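Long-range contacts in proline-tRNA synthetase class II aaRS (Ybak RNA binding domain plus tRNA synthetase) (Cryptosporidium parvum, PDB 5XIO), which probably charges tRNA(Pro) with L-proline at the expense of ATP, and is captured here with the inhibitor halofuginone and an ATP analogue bound: residues P68-Q73 and I105-T110; S87-W92 and W142-P147. One frame throughout, in Å; residues are numbered along the deposited sequence.

Two contacts around one drug site illustrate how chemistry follows place in a fold. Contact 1 is buried and joins two strands of a small antiparallel sheet through backbone pairing and apolar packing. Contact 2 lies nearer the surface, where a loop rests against the run leading into strand 91-96, with a single backbone hydrogen bond and several contacts of carbonyl and carboxylate oxygens. The two share the sheet: strands 99-107 and 91-96 are neighbours in it, and Ile-107 N lies 3.1 Å from Ala-91 O, a probable hydrogen bond. Both touch the second subunit and halofuginone, contact 1 at its piperidine and chlorine, contact 2 chiefly at its bromine.

Contact 1: P68-Q73 and I105-T110; sequences PIFVTQ and IAIRPT. With HFG (7-bromo-6-chloro-3-{3-[(2R,3S)-3-hydroxypiperidin-2-yl]-2-oxopropyl}quinazolin-4(3H)-one), chain C.
Phe-70 faces Ile-107 and Val-71 faces Ala-106 where strand 70-72 runs antiparallel to 105-107, the end of strand 99-107, their axes 4.7 Å apart at closest and 141° between their directions. The Val-71/Ala-106 pair is the hydrogen-bonded one, with Val-71 N to Ala-106 O at 2.9 Å and Ala-106 N to Val-71 O at 2.8 Å. Ile-69 O accepts a hydrogen bond from Arg-108 N at 2.9 Å, which carries the pairing past the end of the strand. On one face of the sheet the Phe-70 ring is clasped between isoleucines. Ile-105 CD1 sits 3.8 Å from the centroid of the Phe-70 ring in a CH-pi contact, and Ile-69 CG2 covers the opposite face. The first comes within reach because Ile-105 CG1 lies between its backbone N and carbonyl carbon (chi1 71°), folding the branch back over the ring. Ala-106 O meets the ring at its edge.

Strand 70-72 is the outermost, within this chain, of three in a sheet at the dimer interface of a class II synthetase; beyond strand 91-96 the sheet runs on into the second subunit. Phe-70 O is hydrogen-bonded to Tyr-30 OH of that subunit, and Ile-69 packs on Ile-69 of that subunit. Arg-108 bends at chi2 and chi3, crossing Ile-69 at about a right angle and laying one face of its guanidinium over the backbone, with Arg-108 CZ 3.8 Å from Ile-69 CA. A water at the guanidinium edge donates to Pro-68 O at 2.7 Å.

Past Arg-108 the chain enters the TXE loop known from class IIa enzymes. Here Thr-110 OG1 accepts a hydrogen bond from N1' of the halofuginone piperidine at 3.0 Å and is hydrogen-bonded to Glu-112, while Pro-109 CG packs against the inhibitor's chlorine.

Contact 2: S87-W92 and W142-P147; sequences SPEVAW and WEFKHP. With HFG (7-bromo-6-chloro-3-{3-[(2R,3S)-3-hydroxypiperidin-2-yl]-2-oxopropyl}quinazolin-4(3H)-one), chain C.
Glu-89 reaches across to Phe-144 with its CG almost eclipsing its own backbone N (chi1 -21°) and the chain extended beyond CG, which sets OE2 at the rim of the ring. The carboxylate and ring planes stand 48° apart, and Glu-89 OE2 lies 4.0 Å from Phe-144 CD2, close to the ring plane. Pro-88 O approaches the same edge, 3.5 Å from Phe-144 CE2, so two oxygens meet the C-H rim of the ring. The Pro-88 ring adds a looser apolar touch through its CB.

The backbone supplies the one hydrogen bond of the contact. Trp-142 N donates to Glu-89 O at 2.6 Å, nearly straight at 165°, in the carbonyl plane and on a lone pair. The two chains are pressed close here, with Glu-89 CB 3.2 Å from Trp-142 O. Beyond the bond, the Trp-142 indole swings away from Glu-89 and meets Ala-91 obliquely, Trp-142 CE3 lying 4.0 Å from Ala-91 CB; the indole also forms a cation-pi pair with Arg-154 and packs on Ser-96 of the second subunit.

Residues 142-147 belong to the loop of class II motif 2, whose strands are 131-140 and 155-165, and Glu-143 OE2 makes a weak hydrogen bond to N6 of the bound ATP analogue. Across the contact, Val-90 CG2 lies 3.6 Å from the halofuginone bromine, and Glu-89 CB touches the same atom.

The Glu-89 to Trp-142 bond, with the packing around it, ties a wall of the inhibitor pocket to the loop that contacts the adenine. Glu-89 OE1 lies 4.4 Å from Glu-143 OE2; if both carboxylates are ionised they would repel mildly and give this corner a negative potential, probably tempered by Arg-152 beside Glu-143, and of the two it is Glu-143, through OE2, that meets the adenine amine.

Contact 1: P68-Q73 and I105-T110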
ATOM      1  N   PRO A  68      -3.689 -13.306   3.187  1.00 28.34           N
ATOM      2  CA  PRO A  68      -4.620 -13.327   2.032  1.00 27.65           C
ATOM      3  C   PRO A  68      -5.955 -12.603   2.178  1.00 28.05           C
ATOM      4  O   PRO A  68      -6.402 -12.342   3.276  1.00 28.29           O
ATOM      5  CB  PRO A  68      -4.872 -14.810   1.819  1.00 27.55           C
ATOM      6  CG  PRO A  68      -3.646 -15.466   2.365  1.00 27.80           C
ATOM      7  CD  PRO A  68      -3.340 -14.675   3.604  1.00 28.01           C
ATOM      8  N   ILE A  69      -6.597 -12.260   1.074  1.00 23.34           N
ATOM      9  CA  ILE A  69      -7.861 -11.586   1.219  1.00 25.28           C
ATOM     10  C   ILE A  69      -9.024 -12.537   1.536  1.00 27.48           C
ATOM     11  O   ILE A  69     -10.089 -12.096   1.986  1.00 32.68           O
ATOM     12  CB  ILE A  69      -8.139 -10.739  -0.054  1.00 26.40           C
ATOM     13  CG1 ILE A  69      -9.407  -9.956   0.042  1.00 28.07           C
ATOM     14  CG2 ILE A  69      -8.243 -11.570  -1.326  1.00 28.16           C
ATOM     15  CD1 ILE A  69      -9.582  -9.092  -1.209  1.00 29.95           C
ATOM     16  N   PHE A  70      -8.859 -13.826   1.246  1.00 26.20           N
ATOM     17  CA  PHE A  70      -9.902 -14.823   1.450  1.00 25.45           C
ATOM     18  C   PHE A  70      -9.762 -15.591   2.745  1.00 27.22           C
ATOM     19  O   PHE A  70      -8.640 -15.773   3.268  1.00 25.83           O
ATOM     20  CB  PHE A  70      -9.929 -15.809   0.280  1.00 29.04           C
ATOM     21  CG  PHE A  70     -10.333 -15.180  -1.053  1.00 28.26           C
ATOM     22  CD1 PHE A  70     -11.469 -14.365  -1.155  1.00 28.66           C
ATOM     23  CD2 PHE A  70      -9.557 -15.372  -2.192  1.00 28.76           C
ATOM     24  CE1 PHE A  70     -11.797 -13.740  -2.354  1.00 27.43           C
ATOM     25  CE2 PHE A  70      -9.889 -14.749  -3.383  1.00 28.42           C
ATOM     26  CZ  PHE A  70     -11.023 -13.954  -3.467  1.00 27.35           C
ATOM     27  N   VAL A  71     -10.908 -16.004   3.278  1.00 27.12           N
ATOM     28  CA  VAL A  71     -10.940 -16.984   4.362  1.00 28.42           C
ATOM     29  C   VAL A  71     -12.101 -17.998   4.168  1.00 29.16           C
ATOM     30  O   VAL A  71     -13.178 -17.621   3.623  1.00 27.26           O
ATOM     31  CB  VAL A  71     -10.994 -16.290   5.735  1.00 29.41           C
ATOM     32  CG1 VAL A  71     -12.253 -15.474   5.922  1.00 28.45           C
ATOM     33  CG2 VAL A  71     -10.876 -17.309   6.863  1.00 29.58           C
ATOM     34  N   THR A  72     -11.879 -19.267   4.575  1.00 27.43           N
ATOM     35  CA  THR A  72     -12.889 -20.336   4.405  1.00 29.15           C
ATOM     36  C   THR A  72     -13.979 -20.139   5.430  1.00 30.99           C
ATOM     37  O   THR A  72     -13.740 -19.507   6.468  1.00 31.14           O
ATOM     38  CB  THR A  72     -12.285 -21.766   4.632  1.00 33.31           C
ATOM     39  OG1 THR A  72     -11.771 -21.897   5.968  1.00 34.08           O
ATOM     40  CG2 THR A  72     -11.150 -22.044   3.663  1.00 34.24           C
ATOM     41  N   GLN A  73     -15.168 -20.683   5.206  1.00 38.34           N
ATOM     42  CA  GLN A  73     -16.195 -20.570   6.258  1.00 43.41           C
ATOM     43  C   GLN A  73     -15.871 -21.341   7.509  1.00 43.61           C
ATOM     44  O   GLN A  73     -16.137 -20.836   8.619  1.00 46.98           O
ATOM     45  CB  GLN A  73     -17.600 -20.880   5.789  1.00 49.36           C
ATOM     46  CG  GLN A  73     -17.939 -22.302   5.446  1.00 58.13           C
ATOM     47  CD  GLN A  73     -19.417 -22.403   5.062  1.00 58.53           C
ATOM     48  OE1 GLN A  73     -20.292 -22.039   5.851  1.00 54.85           O
ATOM     49  NE2 GLN A  73     -19.694 -22.858   3.843  1.00 58.49           N
ATOM     50  N   ILE A 105     -16.239 -18.896  -0.222  1.00 33.85           N
ATOM     51  CA  ILE A 105     -15.181 -18.241   0.519  1.00 32.91           C
ATOM     52  C   ILE A 105     -15.488 -16.779   0.771  1.00 29.25           C
ATOM     53  O   ILE A 105     -16.089 -16.092  -0.065  1.00 26.36           O
ATOM     54  CB  ILE A 105     -13.774 -18.374  -0.154  1.00 34.55           C
ATOM     55  CG1 ILE A 105     -13.685 -17.531  -1.409  1.00 35.07           C
ATOM     56  CG2 ILE A 105     -13.446 -19.836  -0.472  1.00 34.97           C
ATOM     57  CD1 ILE A 105     -12.473 -17.862  -2.250  1.00 36.26           C
ATOM     58  N   ALA A 106     -15.023 -16.304   1.928  1.00 27.03           N
ATOM     59  CA  ALA A 106     -15.341 -14.975   2.396  1.00 27.48           C
ATOM     60  C   ALA A 106     -14.241 -14.014   2.129  1.00 28.41           C
ATOM     61  O   ALA A 106     -13.050 -14.329   2.381  1.00 30.49           O
ATOM     62  CB  ALA A 106     -15.597 -14.982   3.873  1.00 28.26           C
ATOM     63  N   ILE A 107     -14.647 -12.830   1.671  1.00 26.60           N
ATOM     64  CA  ILE A 107     -13.797 -11.687   1.697  1.00 26.33           C
ATOM     65  C   ILE A 107     -13.622 -11.195   3.115  1.00 27.07           C
ATOM     66  O   ILE A 107     -14.583 -11.024   3.928  1.00 29.46           O
ATOM     67  CB  ILE A 107     -14.327 -10.512   0.896  1.00 26.92           C
ATOM     68  CG1 ILE A 107     -14.286 -10.805  -0.554  1.00 26.20           C
ATOM     69  CG2 ILE A 107     -13.405  -9.298   1.057  1.00 29.70           C
ATOM     70  CD1 ILE A 107     -15.253  -9.882  -1.309  1.00 29.99           C
ATOM     71  N   ARG A 108     -12.366 -10.980   3.424  1.00 28.75           N
ATOM     72  CA  ARG A 108     -11.882 -10.555   4.714  1.00 30.80           C
ATOM     73  C   ARG A 108     -12.500  -9.301   5.337  1.00 28.68           C
ATOM     74  O   ARG A 108     -12.415  -8.237   4.826  1.00 31.13           O
ATOM     75  CB  ARG A 108     -10.358 -10.501   4.614  1.00 34.57           C
ATOM     76  CG  ARG A 108      -9.592  -9.580   5.499  1.00 37.34           C
ATOM     77  CD  ARG A 108      -8.876  -8.582   4.644  1.00 39.95           C
ATOM     78  NE  ARG A 108      -7.531  -8.971   4.342  1.00 37.58           N
ATOM     79  CZ  ARG A 108      -6.896  -8.581   3.264  1.00 40.05           C
ATOM     80  NH1 ARG A 108      -7.473  -7.784   2.406  1.00 41.32           N
ATOM     81  NH2 ARG A 108      -5.681  -8.981   3.053  1.00 39.15           N
ATOM     82  N   PRO A 109     -13.149  -9.493   6.457  1.00 26.07           N
ATOM     83  CA  PRO A 109     -13.752  -8.408   7.193  1.00 23.66           C
ATOM     84  C   PRO A 109     -12.872  -7.878   8.297  1.00 23.50           C
ATOM     85  O   PRO A 109     -13.128  -6.844   8.762  1.00 23.34           O
ATOM     86  CB  PRO A 109     -14.968  -9.061   7.790  1.00 24.45           C
ATOM     87  CG  PRO A 109     -14.550 -10.433   8.020  1.00 25.40           C
ATOM     88  CD  PRO A 109     -13.636 -10.791   6.918  1.00 27.17           C
ATOM     89  N   THR A 110     -11.881  -8.653   8.664  1.00 25.33           N
ATOM     90  CA  THR A 110     -10.846  -8.493   9.679  1.00 24.54           C
ATOM     91  C   THR A 110      -9.999  -9.780   9.622  1.00 25.00           C
ATOM     92  O   THR A 110     -10.457 -10.809   9.217  1.00 22.65           O
ATOM     93  CB  THR A 110     -11.401  -8.149  11.086  1.00 25.60           C
ATOM     94  OG1 THR A 110     -10.368  -7.786  11.961  1.00 23.73           O
ATOM     95  CG2 THR A 110     -12.206  -9.231  11.615  1.00 25.62           C
TER
HETATM   96  O4' HFG C 801     -12.393  -5.849  13.734  1.00 25.84           O
HETATM   97  C21 HFG C 801     -12.681  -6.000  14.893  1.00 25.85           C
HETATM   98  C3' HFG C 801     -11.631  -6.108  15.991  1.00 24.48           C
HETATM   99  C2' HFG C 801     -10.272  -5.566  15.548  1.00 24.24           C
HETATM  100  N1' HFG C 801      -9.633  -6.414  14.553  1.00 23.68           N
HETATM  101  C6' HFG C 801      -8.266  -5.967  14.293  1.00 25.23           C
HETATM  102  C5' HFG C 801      -8.219  -4.513  13.854  1.00 25.34           C
HETATM  103  C4' HFG C 801      -8.946  -3.627  14.852  1.00 23.86           C
HETATM  104  C39 HFG C 801     -10.350  -4.139  15.057  1.00 22.10           C
HETATM  105  O7' HFG C 801     -11.004  -3.325  16.014  1.00 19.25           O
HETATM  106  C1' HFG C 801     -14.129  -6.119  15.366  1.00 26.65           C
HETATM  107  N3  HFG C 801     -15.008  -6.448  14.239  1.00 29.20           N
HETATM  108  C4  HFG C 801     -15.148  -7.775  13.881  1.00 28.43           C
HETATM  109  O11 HFG C 801     -14.546  -8.650  14.440  1.00 33.35           O
HETATM  110  C10 HFG C 801     -16.027  -8.005  12.733  1.00 29.31           C
HETATM  111  C5  HFG C 801     -16.245  -9.288  12.252  1.00 33.30           C
HETATM  112  C2  HFG C 801     -15.683  -5.486  13.599  1.00 30.61           C
HETATM  113  N1  HFG C 801     -16.464  -5.642  12.603  1.00 30.42           N
HETATM  114  C9  HFG C 801     -16.659  -6.931  12.133  1.00 32.05           C
HETATM  115  C8  HFG C 801     -17.500  -7.136  11.051  1.00 35.18           C
HETATM  116  C7  HFG C 801     -17.732  -8.411  10.557  1.00 44.10           C
HETATM  117 BR1  HFG C 801     -18.870  -8.603   9.053  1.00 90.34          BR
HETATM  118  C6  HFG C 801     -17.090  -9.495  11.166  1.00 43.29           C
HETATM  119 CL1  HFG C 801     -17.337 -11.086  10.607  1.00 51.75          CL
HETATM  120  O   HOH W   1      -6.005 -10.694   5.420  1.00 27.33           O

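Contact 2: S87-W92 and W142-P147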
ATOM      1  N   SER A  87     -21.956 -12.343  11.423  1.00105.01           N
ATOM      2  CA  SER A  87     -22.007 -12.868  10.009  1.00 97.82           C
ATOM      3  C   SER A  87     -22.843 -12.151   8.865  1.00 86.02           C
ATOM      4  O   SER A  87     -22.421 -12.215   7.707  1.00 61.04           O
ATOM      5  CB  SER A  87     -22.294 -14.411  10.012  1.00 96.65           C
ATOM      6  N   PRO A  88     -23.978 -11.450   9.175  1.00 91.08           N
ATOM      7  CA  PRO A  88     -24.822 -10.836   8.084  1.00 81.61           C
ATOM      8  C   PRO A  88     -24.196  -9.718   7.187  1.00 70.59           C
ATOM      9  O   PRO A  88     -24.832  -9.275   6.220  1.00 61.72           O
ATOM     10  CB  PRO A  88     -26.029 -10.224   8.847  1.00 88.29           C
ATOM     11  CG  PRO A  88     -25.849 -10.535  10.303  1.00 85.30           C
ATOM     12  CD  PRO A  88     -24.451 -11.048  10.524  1.00 89.22           C
ATOM     13  N   GLU A  89     -22.996  -9.246   7.529  1.00 60.06           N
ATOM     14  CA  GLU A  89     -22.381  -8.149   6.808  1.00 50.48           C
ATOM     15  C   GLU A  89     -21.167  -8.675   6.006  1.00 41.22           C
ATOM     16  O   GLU A  89     -20.444  -7.888   5.408  1.00 34.78           O
ATOM     17  CB  GLU A  89     -22.002  -6.981   7.761  1.00 51.94           C
ATOM     18  CG  GLU A  89     -22.745  -6.936   9.083  1.00 53.47           C
ATOM     19  CD  GLU A  89     -22.810  -5.527   9.689  1.00 66.08           C
ATOM     20  OE1 GLU A  89     -21.759  -4.802   9.679  1.00 51.72           O
ATOM     21  OE2 GLU A  89     -23.934  -5.181  10.193  1.00 60.09           O
ATOM     22  N   VAL A  90     -20.978  -9.997   5.958  1.00 36.09           N
ATOM     23  CA  VAL A  90     -19.866 -10.611   5.243  1.00 34.13           C
ATOM     24  C   VAL A  90     -20.209 -10.885   3.786  1.00 32.25           C
ATOM     25  O   VAL A  90     -21.237 -11.478   3.506  1.00 35.95           O
ATOM     26  CB  VAL A  90     -19.453 -11.959   5.879  1.00 34.49           C
ATOM     27  CG1 VAL A  90     -18.307 -12.591   5.105  1.00 34.83           C
ATOM     28  CG2 VAL A  90     -19.034 -11.766   7.300  1.00 34.61           C
ATOM     29  N   ALA A  91     -19.304 -10.538   2.875  1.00 29.11           N
ATOM     30  CA  ALA A  91     -19.503 -10.797   1.445  1.00 29.71           C
ATOM     31  C   ALA A  91     -18.881 -12.137   1.058  1.00 30.07           C
ATOM     32  O   ALA A  91     -17.712 -12.370   1.349  1.00 32.20           O
ATOM     33  CB  ALA A  91     -18.887  -9.676   0.616  1.00 27.62           C
ATOM     34  N   TRP A  92     -19.649 -12.989   0.381  1.00 30.09           N
ATOM     35  CA  TRP A  92     -19.228 -14.354   0.010  1.00 30.52           C
ATOM     36  C   TRP A  92     -19.008 -14.497  -1.486  1.00 31.21           C
ATOM     37  O   TRP A  92     -19.844 -14.043  -2.264  1.00 32.06           O
ATOM     38  CB  TRP A  92     -20.279 -15.376   0.456  1.00 30.55           C
ATOM     39  CG  TRP A  92     -20.387 -15.506   1.921  1.00 28.22           C
ATOM     40  CD1 TRP A  92     -21.253 -14.849   2.749  1.00 27.21           C
ATOM     41  CD2 TRP A  92     -19.567 -16.319   2.753  1.00 28.55           C
ATOM     42  NE1 TRP A  92     -21.023 -15.216   4.054  1.00 28.09           N
ATOM     43  CE2 TRP A  92     -20.006 -16.130   4.081  1.00 28.03           C
ATOM     44  CE3 TRP A  92     -18.500 -17.183   2.504  1.00 28.96           C
ATOM     45  CZ2 TRP A  92     -19.425 -16.750   5.136  1.00 30.22           C
ATOM     46  CZ3 TRP A  92     -17.929 -17.834   3.564  1.00 30.91           C
ATOM     47  CH2 TRP A  92     -18.397 -17.624   4.866  1.00 32.15           C
ATOM     48  N   TRP A 142     -20.424  -5.456   4.569  1.00 39.23           N
ATOM     49  CA  TRP A 142     -21.693  -5.085   3.939  1.00 41.19           C
ATOM     50  C   TRP A 142     -22.513  -4.334   4.949  1.00 42.63           C
ATOM     51  O   TRP A 142     -23.306  -4.953   5.651  1.00 36.13           O
ATOM     52  CB  TRP A 142     -22.467  -6.313   3.466  1.00 43.95           C
ATOM     53  CG  TRP A 142     -23.057  -6.094   2.137  1.00 48.55           C
ATOM     54  CD1 TRP A 142     -24.366  -5.795   1.828  1.00 42.11           C
ATOM     55  CD2 TRP A 142     -22.344  -6.101   0.918  1.00 51.17           C
ATOM     56  NE1 TRP A 142     -24.492  -5.647   0.491  1.00 43.26           N
ATOM     57  CE2 TRP A 142     -23.275  -5.828  -0.103  1.00 48.69           C
ATOM     58  CE3 TRP A 142     -21.000  -6.330   0.582  1.00 53.91           C
ATOM     59  CZ2 TRP A 142     -22.914  -5.766  -1.441  1.00 54.65           C
ATOM     60  CZ3 TRP A 142     -20.635  -6.266  -0.745  1.00 57.11           C
ATOM     61  CH2 TRP A 142     -21.597  -5.993  -1.748  1.00 57.92           C
ATOM     62  N   GLU A 143     -22.270  -3.018   5.039  1.00 45.41           N
ATOM     63  CA  GLU A 143     -22.957  -2.146   6.011  1.00 51.20           C
ATOM     64  C   GLU A 143     -24.499  -2.113   5.803  1.00 51.59           C
ATOM     65  O   GLU A 143     -24.970  -2.011   4.663  1.00 46.46           O
ATOM     66  CB  GLU A 143     -22.409  -0.704   5.960  1.00 49.65           C
ATOM     67  CG  GLU A 143     -20.946  -0.556   6.388  1.00 58.07           C
ATOM     68  CD  GLU A 143     -20.674  -0.764   7.894  1.00 64.12           C
ATOM     69  OE1 GLU A 143     -21.536  -0.354   8.745  1.00 67.57           O
ATOM     70  OE2 GLU A 143     -19.562  -1.301   8.213  1.00 50.60           O
ATOM     71  N   PHE A 144     -25.243  -2.179   6.915  1.00 49.51           N
ATOM     72  CA  PHE A 144     -26.685  -2.030   6.900  1.00 57.62           C
ATOM     73  C   PHE A 144     -27.092  -0.573   7.118  1.00 54.06           C
ATOM     74  O   PHE A 144     -28.004  -0.100   6.462  1.00 62.39           O
ATOM     75  CB  PHE A 144     -27.373  -3.023   7.873  1.00 64.99           C
ATOM     76  CG  PHE A 144     -27.692  -4.390   7.232  1.00 74.35           C
ATOM     77  CD1 PHE A 144     -28.823  -4.561   6.428  1.00 80.99           C
ATOM     78  CD2 PHE A 144     -26.856  -5.493   7.411  1.00 78.47           C
ATOM     79  CE1 PHE A 144     -29.119  -5.790   5.835  1.00 81.80           C
ATOM     80  CE2 PHE A 144     -27.152  -6.724   6.819  1.00 84.57           C
ATOM     81  CZ  PHE A 144     -28.285  -6.871   6.034  1.00 81.24           C
ATOM     82  N   LYS A 145     -26.390   0.161   7.974  1.00 52.14           N
ATOM     83  CA  LYS A 145     -26.602   1.621   8.074  1.00 48.67           C
ATOM     84  C   LYS A 145     -26.253   2.349   6.779  1.00 43.32           C
ATOM     85  O   LYS A 145     -25.401   1.898   6.032  1.00 49.25           O
ATOM     86  CB  LYS A 145     -25.751   2.228   9.184  1.00 50.00           C
ATOM     87  CG  LYS A 145     -26.031   1.723  10.579  1.00 53.84           C
ATOM     88  CD  LYS A 145     -24.770   1.062  11.135  1.00 63.82           C
ATOM     89  CE  LYS A 145     -24.838   0.823  12.635  1.00 66.04           C
ATOM     90  NZ  LYS A 145     -25.157   2.087  13.352  1.00 71.11           N
ATOM     91  N   HIS A 146     -26.876   3.494   6.539  1.00 40.29           N
ATOM     92  CA  HIS A 146     -26.549   4.321   5.377  1.00 42.60           C
ATOM     93  C   HIS A 146     -25.027   4.713   5.339  1.00 36.33           C
ATOM     94  O   HIS A 146     -24.397   5.057   6.368  1.00 35.13           O
ATOM     95  CB  HIS A 146     -27.472   5.568   5.289  1.00 52.01           C
ATOM     96  CG  HIS A 146     -26.826   6.841   5.761  1.00 70.36           C
ATOM     97  ND1 HIS A 146     -26.664   7.149   7.100  1.00 82.83           N
ATOM     98  CD2 HIS A 146     -26.297   7.887   5.072  1.00 81.31           C
ATOM     99  CE1 HIS A 146     -26.051   8.319   7.218  1.00 88.61           C
ATOM    100  NE2 HIS A 146     -25.820   8.790   6.002  1.00 90.85           N
ATOM    101  N   PRO A 147     -24.423   4.627   4.150  1.00 30.25           N
ATOM    102  CA  PRO A 147     -23.031   5.015   3.915  1.00 28.63           C
ATOM    103  C   PRO A 147     -22.801   6.513   3.798  1.00 32.44           C
ATOM    104  O   PRO A 147     -23.725   7.249   3.500  1.00 35.51           O
ATOM    105  CB  PRO A 147     -22.691   4.376   2.573  1.00 26.92           C
ATOM    106  CG  PRO A 147     -24.006   3.985   1.981  1.00 28.74           C
ATOM    107  CD  PRO A 147     -25.051   3.950   3.006  1.00 27.11           C
TER
HETATM  108  O4' HFG C 801     -12.393  -5.849  13.734  1.00 25.84           O
HETATM  109  C21 HFG C 801     -12.681  -6.000  14.893  1.00 25.85           C
HETATM  110  C3' HFG C 801     -11.631  -6.108  15.991  1.00 24.48           C
HETATM  111  C2' HFG C 801     -10.272  -5.566  15.548  1.00 24.24           C
HETATM  112  N1' HFG C 801      -9.633  -6.414  14.553  1.00 23.68           N
HETATM  113  C6' HFG C 801      -8.266  -5.967  14.293  1.00 25.23           C
HETATM  114  C5' HFG C 801      -8.219  -4.513  13.854  1.00 25.34           C
HETATM  115  C4' HFG C 801      -8.946  -3.627  14.852  1.00 23.86           C
HETATM  116  C39 HFG C 801     -10.350  -4.139  15.057  1.00 22.10           C
HETATM  117  O7' HFG C 801     -11.004  -3.325  16.014  1.00 19.25           O
HETATM  118  C1' HFG C 801     -14.129  -6.119  15.366  1.00 26.65           C
HETATM  119  N3  HFG C 801     -15.008  -6.448  14.239  1.00 29.20           N
HETATM  120  C4  HFG C 801     -15.148  -7.775  13.881  1.00 28.43           C
HETATM  121  O11 HFG C 801     -14.546  -8.650  14.440  1.00 33.35           O
HETATM  122  C10 HFG C 801     -16.027  -8.005  12.733  1.00 29.31           C
HETATM  123  C5  HFG C 801     -16.245  -9.288  12.252  1.00 33.30           C
HETATM  124  C2  HFG C 801     -15.683  -5.486  13.599  1.00 30.61           C
HETATM  125  N1  HFG C 801     -16.464  -5.642  12.603  1.00 30.42           N
HETATM  126  C9  HFG C 801     -16.659  -6.931  12.133  1.00 32.05           C
HETATM  127  C8  HFG C 801     -17.500  -7.136  11.051  1.00 35.18           C
HETATM  128  C7  HFG C 801     -17.732  -8.411  10.557  1.00 44.10           C
HETATM  129 BR1  HFG C 801     -18.870  -8.603   9.053  1.00 90.34          BR
HETATM  130  C6  HFG C 801     -17.090  -9.495  11.166  1.00 43.29           C
HETATM  131 CL1  HFG C 801     -17.337 -11.086  10.607  1.00 51.75          CL